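PDB 3GZA: putative alpha-L-fucosidase from Bacteroides thetaiotaomicron VPI-5482, which probably hydrolyses alpha-L-fucosidic bonds, releasing L-fucose from glycans. Local coordinates for residues Asp175-Arg189 and Gln203-Phe217. Sequence-based numbering, arbitrary orientation. Where two conformers were deposited one is given.
With EPE (4-(2-hydroxyethyl)-1-piperazine ethanesulfonic acid), chain C; EDO (1,2-ethanediol), chain E.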
# COMPACT_ATOMS: atom_id res chain seq x y z
N ASP A 175 -4.93 -11.71 24.63
CA ASP A 175 -4.55 -10.68 25.61
C ASP A 175 -3.07 -10.41 25.55
O ASP A 175 -2.25 -11.34 25.50
CB ASP A 175 -4.99 -11.08 27.01
CG ASP A 175 -6.51 -11.14 27.16
OD1 ASP A 175 -7.24 -10.61 26.28
OD2 ASP A 175 -7.01 -11.69 28.17
N LEU A 176 -2.71 -9.13 25.51
CA LEU A 176 -1.35 -8.70 25.29
C LEU A 176 -0.70 -8.07 26.55
O LEU A 176 -1.37 -7.50 27.41
CB LEU A 176 -1.31 -7.64 24.19
CG LEU A 176 -1.91 -8.07 22.85
CD1 LEU A 176 -1.99 -6.91 21.87
CD2 LEU A 176 -1.13 -9.25 22.29
N TYR A 177 0.61 -8.22 26.59
CA TYR A 177 1.42 -7.73 27.69
C TYR A 177 1.59 -6.24 27.59
O TYR A 177 1.47 -5.54 28.58
CB TYR A 177 2.77 -8.46 27.66
CG TYR A 177 3.67 -8.10 28.81
CD1 TYR A 177 3.53 -8.70 30.04
CD2 TYR A 177 4.74 -7.20 28.65
CE1 TYR A 177 4.37 -8.38 31.12
CE2 TYR A 177 5.55 -6.86 29.74
CZ TYR A 177 5.40 -7.49 30.95
OH TYR A 177 6.25 -7.18 31.99
N MSE A 178 1.97 -5.78 26.39
CA MSE A 178 2.09 -4.37 26.14
C MSE A 178 1.83 -4.12 24.67
O MSE A 178 1.89 -5.06 23.84
CB MSE A 178 3.54 -3.87 26.39
CG MSE A 178 4.59 -4.36 25.47
SE MSE A 178 6.26 -3.46 25.60
CE MSE A 178 6.85 -4.14 27.31
N ILE A 179 1.52 -2.85 24.40
CA ILE A 179 1.52 -2.26 23.05
C ILE A 179 2.59 -1.18 23.18
O ILE A 179 2.47 -0.31 24.04
CB ILE A 179 0.22 -1.62 22.58
CG1 ILE A 179 -0.85 -2.71 22.30
CG2 ILE A 179 0.49 -0.75 21.33
CD1 ILE A 179 -0.57 -3.69 21.17
N TRP A 180 3.62 -1.27 22.34
CA TRP A 180 4.76 -0.37 22.30
C TRP A 180 4.76 0.33 20.97
O TRP A 180 4.93 -0.29 19.93
CB TRP A 180 6.05 -1.18 22.42
CG TRP A 180 7.39 -0.46 22.42
CD1 TRP A 180 7.67 0.83 22.04
CD2 TRP A 180 8.65 -1.05 22.76
NE1 TRP A 180 8.99 1.09 22.17
CE2 TRP A 180 9.63 -0.04 22.61
CE3 TRP A 180 9.04 -2.32 23.20
CZ2 TRP A 180 10.97 -0.27 22.85
CZ3 TRP A 180 10.38 -2.54 23.45
CH2 TRP A 180 11.34 -1.55 23.23
N PHE A 181 4.60 1.64 20.99
CA PHE A 181 4.65 2.44 19.78
C PHE A 181 6.04 3.02 19.62
O PHE A 181 6.61 3.56 20.60
CB PHE A 181 3.65 3.56 19.86
CG PHE A 181 2.22 3.09 19.83
CD1 PHE A 181 1.63 2.82 18.62
CD2 PHE A 181 1.46 3.03 20.97
CE1 PHE A 181 0.30 2.41 18.54
CE2 PHE A 181 0.11 2.57 20.90
CZ PHE A 181 -0.43 2.27 19.67
N ASP A 182 6.59 2.94 18.40
CA ASP A 182 7.93 3.50 18.08
C ASP A 182 7.98 4.98 18.33
O ASP A 182 7.48 5.75 17.54
CB ASP A 182 8.24 3.18 16.59
CG ASP A 182 9.51 3.80 16.10
OD1 ASP A 182 10.38 4.17 16.94
OD2 ASP A 182 9.65 3.88 14.85
N GLY A 183 8.67 5.38 19.37
CA GLY A 183 8.68 6.78 19.73
C GLY A 183 7.36 7.32 20.22
O GLY A 183 7.15 8.52 20.23
N GLY A 184 6.48 6.42 20.65
CA GLY A 184 5.14 6.75 21.16
C GLY A 184 4.16 6.97 20.01
O GLY A 184 4.50 6.81 18.85
N ALA A 185 2.95 7.42 20.38
CA ALA A 185 1.88 7.65 19.40
C ALA A 185 1.48 9.13 19.40
O ALA A 185 0.38 9.49 18.98
CB ALA A 185 0.70 6.72 19.70
N ASP A 186 2.43 9.97 19.83
CA ASP A 186 2.26 11.41 19.76
C ASP A 186 0.98 11.92 20.48
O ASP A 186 0.68 11.49 21.60
CB ASP A 186 2.39 11.82 18.27
CG ASP A 186 2.60 13.30 18.07
OD1 ASP A 186 3.63 13.87 18.49
OD2 ASP A 186 1.69 13.96 17.48
N ASP A 187 0.25 12.82 19.83
CA ASP A 187 -0.81 13.57 20.47
C ASP A 187 -2.12 13.36 19.72
O ASP A 187 -2.23 13.78 18.58
CB ASP A 187 -0.40 15.06 20.48
CG ASP A 187 -1.40 15.96 21.12
OD1 ASP A 187 -2.54 15.55 21.46
OD2 ASP A 187 -1.05 17.18 21.32
N PRO A 188 -3.13 12.74 20.36
CA PRO A 188 -4.36 12.45 19.66
C PRO A 188 -5.17 13.65 19.27
O PRO A 188 -6.12 13.50 18.50
CB PRO A 188 -5.10 11.54 20.65
CG PRO A 188 -4.57 11.86 21.95
CD PRO A 188 -3.16 12.25 21.75
N ARG A 189 -4.85 14.83 19.81
CA ARG A 189 -5.54 16.07 19.48
C ARG A 189 -4.87 16.73 18.28
O ARG A 189 -5.34 17.75 17.78
CB ARG A 189 -5.59 17.05 20.70
CG ARG A 189 -6.66 16.62 21.76
CD ARG A 189 -6.51 17.18 23.18
NE ARG A 189 -5.20 16.79 23.69
CZ ARG A 189 -4.86 15.53 24.07
NH1 ARG A 189 -5.70 14.50 24.15
NH2 ARG A 189 -3.64 15.29 24.41
N GLN A 203 -8.05 -4.14 25.41
CA GLN A 203 -6.90 -4.65 26.12
C GLN A 203 -6.74 -3.94 27.47
O GLN A 203 -5.67 -3.36 27.74
CB GLN A 203 -5.67 -4.44 25.25
CG GLN A 203 -5.60 -5.30 24.00
CD GLN A 203 -5.33 -6.75 24.26
OE1 GLN A 203 -4.70 -7.11 25.25
NE2 GLN A 203 -5.77 -7.59 23.34
N PRO A 204 -7.76 -4.02 28.33
CA PRO A 204 -7.73 -3.30 29.60
C PRO A 204 -6.56 -3.64 30.54
O PRO A 204 -6.26 -2.83 31.41
CB PRO A 204 -9.09 -3.64 30.24
CG PRO A 204 -9.45 -4.91 29.61
CD PRO A 204 -9.01 -4.77 28.21
N ASN A 205 -5.92 -4.79 30.40
CA ASN A 205 -4.77 -5.12 31.27
C ASN A 205 -3.44 -5.04 30.58
O ASN A 205 -2.44 -5.42 31.13
CB ASN A 205 -4.95 -6.51 31.84
CG ASN A 205 -6.12 -6.57 32.75
OD1 ASN A 205 -6.19 -5.85 33.75
ND2 ASN A 205 -7.07 -7.41 32.41
N CYS A 206 -3.44 -4.50 29.37
CA CYS A 206 -2.24 -4.33 28.57
C CYS A 206 -1.51 -3.04 28.89
O CYS A 206 -2.12 -2.00 29.03
CB CYS A 206 -2.62 -4.39 27.08
SG CYS A 206 -1.29 -4.19 25.89
N LEU A 207 -0.19 -3.10 29.01
CA LEU A 207 0.60 -1.89 29.25
C LEU A 207 0.55 -1.05 28.02
O LEU A 207 0.84 -1.52 26.92
CB LEU A 207 2.04 -2.23 29.61
CG LEU A 207 2.26 -3.04 30.89
CD1 LEU A 207 3.61 -3.88 30.85
CD2 LEU A 207 2.11 -2.17 32.17
N PHE A 208 0.22 0.21 28.20
CA PHE A 208 0.10 1.19 27.10
C PHE A 208 1.39 2.03 27.09
O PHE A 208 1.66 2.78 28.06
CB PHE A 208 -1.12 2.07 27.30
CG PHE A 208 -1.30 3.09 26.21
CD1 PHE A 208 -1.97 2.78 25.03
CD2 PHE A 208 -0.79 4.39 26.37
CE1 PHE A 208 -2.12 3.72 24.04
CE2 PHE A 208 -0.94 5.32 25.38
CZ PHE A 208 -1.60 5.01 24.22
N TYR A 209 2.20 1.89 26.04
CA TYR A 209 3.47 2.58 25.96
C TYR A 209 3.62 3.11 24.54
O TYR A 209 4.09 2.37 23.66
CB TYR A 209 4.59 1.63 26.39
CG TYR A 209 5.93 2.25 26.33
CD1 TYR A 209 6.32 3.18 27.26
CD2 TYR A 209 6.83 1.90 25.34
CE1 TYR A 209 7.56 3.79 27.18
CE2 TYR A 209 8.07 2.55 25.24
CZ TYR A 209 8.40 3.49 26.16
OH TYR A 209 9.58 4.19 26.14
N HIS A 210 3.33 4.38 24.25
CA HIS A 210 2.95 5.47 25.13
C HIS A 210 2.51 6.60 24.22
O HIS A 210 2.69 6.53 23.02
CB HIS A 210 4.15 5.95 25.97
CG HIS A 210 5.35 6.29 25.16
ND1 HIS A 210 5.75 7.58 24.93
CD2 HIS A 210 6.26 5.49 24.54
CE1 HIS A 210 6.85 7.56 24.19
NE2 HIS A 210 7.20 6.30 23.97
N ASN A 211 1.91 7.64 24.79
CA ASN A 211 1.62 8.85 24.03
C ASN A 211 1.70 10.07 24.94
O ASN A 211 2.16 9.97 26.09
CB ASN A 211 0.32 8.74 23.24
CG ASN A 211 -0.92 8.86 24.10
OD1 ASN A 211 -0.84 8.97 25.33
ND2 ASN A 211 -2.08 8.80 23.45
N ILE A 212 1.29 11.24 24.46
CA ILE A 212 1.41 12.43 25.26
C ILE A 212 0.62 12.41 26.54
O ILE A 212 0.89 13.17 27.44
CB ILE A 212 1.05 13.69 24.40
CG1 ILE A 212 1.65 14.96 24.97
CG2 ILE A 212 -0.49 13.81 24.16
CD1 ILE A 212 1.67 16.06 23.92
N ASP A 213 -0.42 11.59 26.59
CA ASP A 213 -1.33 11.54 27.74
C ASP A 213 -0.94 10.48 28.76
O ASP A 213 -1.26 10.63 29.95
CB ASP A 213 -2.75 11.20 27.29
CG ASP A 213 -3.36 12.28 26.44
OD1 ASP A 213 -3.06 13.48 26.65
OD2 ASP A 213 -4.15 11.94 25.51
N ARG A 214 -0.29 9.43 28.30
CA ARG A 214 -0.04 8.27 29.12
C ARG A 214 1.12 7.40 28.72
O ARG A 214 1.30 7.08 27.54
CB ARG A 214 -1.32 7.40 29.05
CG ARG A 214 -1.26 6.12 29.85
CD ARG A 214 -2.51 5.33 29.68
NE ARG A 214 -2.43 3.95 30.14
CZ ARG A 214 -3.41 3.07 29.98
NH1 ARG A 214 -4.58 3.42 29.48
NH2 ARG A 214 -3.25 1.82 30.39
N ALA A 215 1.89 6.96 29.72
CA ALA A 215 2.94 5.95 29.57
C ALA A 215 2.84 5.06 30.81
O ALA A 215 2.86 5.56 31.93
CB ALA A 215 4.30 6.55 29.51
N ASP A 216 2.68 3.76 30.57
CA ASP A 216 2.63 2.81 31.68
C ASP A 216 4.00 2.39 32.21
O ASP A 216 4.09 1.75 33.27
CB ASP A 216 1.77 1.62 31.34
CG ASP A 216 0.30 1.95 31.28
OD1 ASP A 216 -0.16 3.04 31.71
OD2 ASP A 216 -0.46 1.03 30.85
N PHE A 217 5.04 2.80 31.52
CA PHE A 217 6.41 2.70 31.98
C PHE A 217 7.18 3.73 31.17
O PHE A 217 6.60 4.31 30.23
CB PHE A 217 6.97 1.27 31.90
CG PHE A 217 6.95 0.67 30.55
CD1 PHE A 217 7.93 0.95 29.67
CD2 PHE A 217 5.94 -0.23 30.18
CE1 PHE A 217 7.94 0.42 28.46
CE2 PHE A 217 5.94 -0.79 28.97
CZ PHE A 217 6.95 -0.49 28.11
N1 EPE C . 14.06 6.25 21.17
C2 EPE C . 14.64 5.34 20.18
C3 EPE C . 15.96 6.02 19.78
N4 EPE C . 16.86 6.08 20.92
C5 EPE C . 16.29 6.98 21.87
C6 EPE C . 14.93 6.36 22.32
C7 EPE C . 18.20 6.39 20.42
C8 EPE C . 19.30 6.74 21.39
O8 EPE C . 19.63 5.69 22.28
C9 EPE C . 12.61 6.04 21.38
C10 EPE C . 12.42 4.89 22.30
S EPE C . 10.67 4.45 22.57
O1S EPE C . 10.83 3.60 23.72
O2S EPE C . 10.17 3.75 21.40
O3S EPE C . 9.89 5.66 22.91
C1 EDO E . -9.10 12.86 21.78
O1 EDO E . -8.10 13.41 22.66
C2 EDO E . -8.93 13.35 20.36
O2 EDO E . -9.85 14.43 20.09
O HOH W 1 -1.88 9.16 20.52
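Parallel strands 178-181 and 207-209 are neighbours in the TIM barrel expected of this family, with I179 N donating to L207 O (2.9 Å) and F181 N to Y209 O (2.8 Å). Helix 196-202 makes the crossover between them, completing a beta-alpha-beta unit. Just past it, the side chain of Q203 folds back, CG anti to its carbonyl carbon (chi1 -69°) and the chain bent at chi2, and OE1 takes the N-H of L176 at 2.8 Å.

At the C-terminal ends of the strands, where TIM barrels carry their active sites, Y209 turns the CD2-CE2 edge of its ring to the face of the five-membered ring of W180, planes at 74°, centroids 4.9 Å apart. The H210 ring, after a cis peptide bond, lies with one face under G184 CA, 3.6 Å from its centroid. W180 NE1, G183 N, Y209 OH and H210 NE2 all hold the buffer's sulfonate, and the same buffer molecule is also hydrogen-bonded to E223, so a pocket is marked here, plausibly the sugar site.

Farther out, R189 grips D213 end-on, NH2 to OD1 at 2.9 Å and NH1 in plane to the syn lone pair of OD2, while R244 also pairs with OD1. With an alanine here, R189 and R244 would probably lose the carboxylate they share, R189 keeping the charge of D187 nearby, and its guanidinium would probably be freer to turn away from I212 CG2.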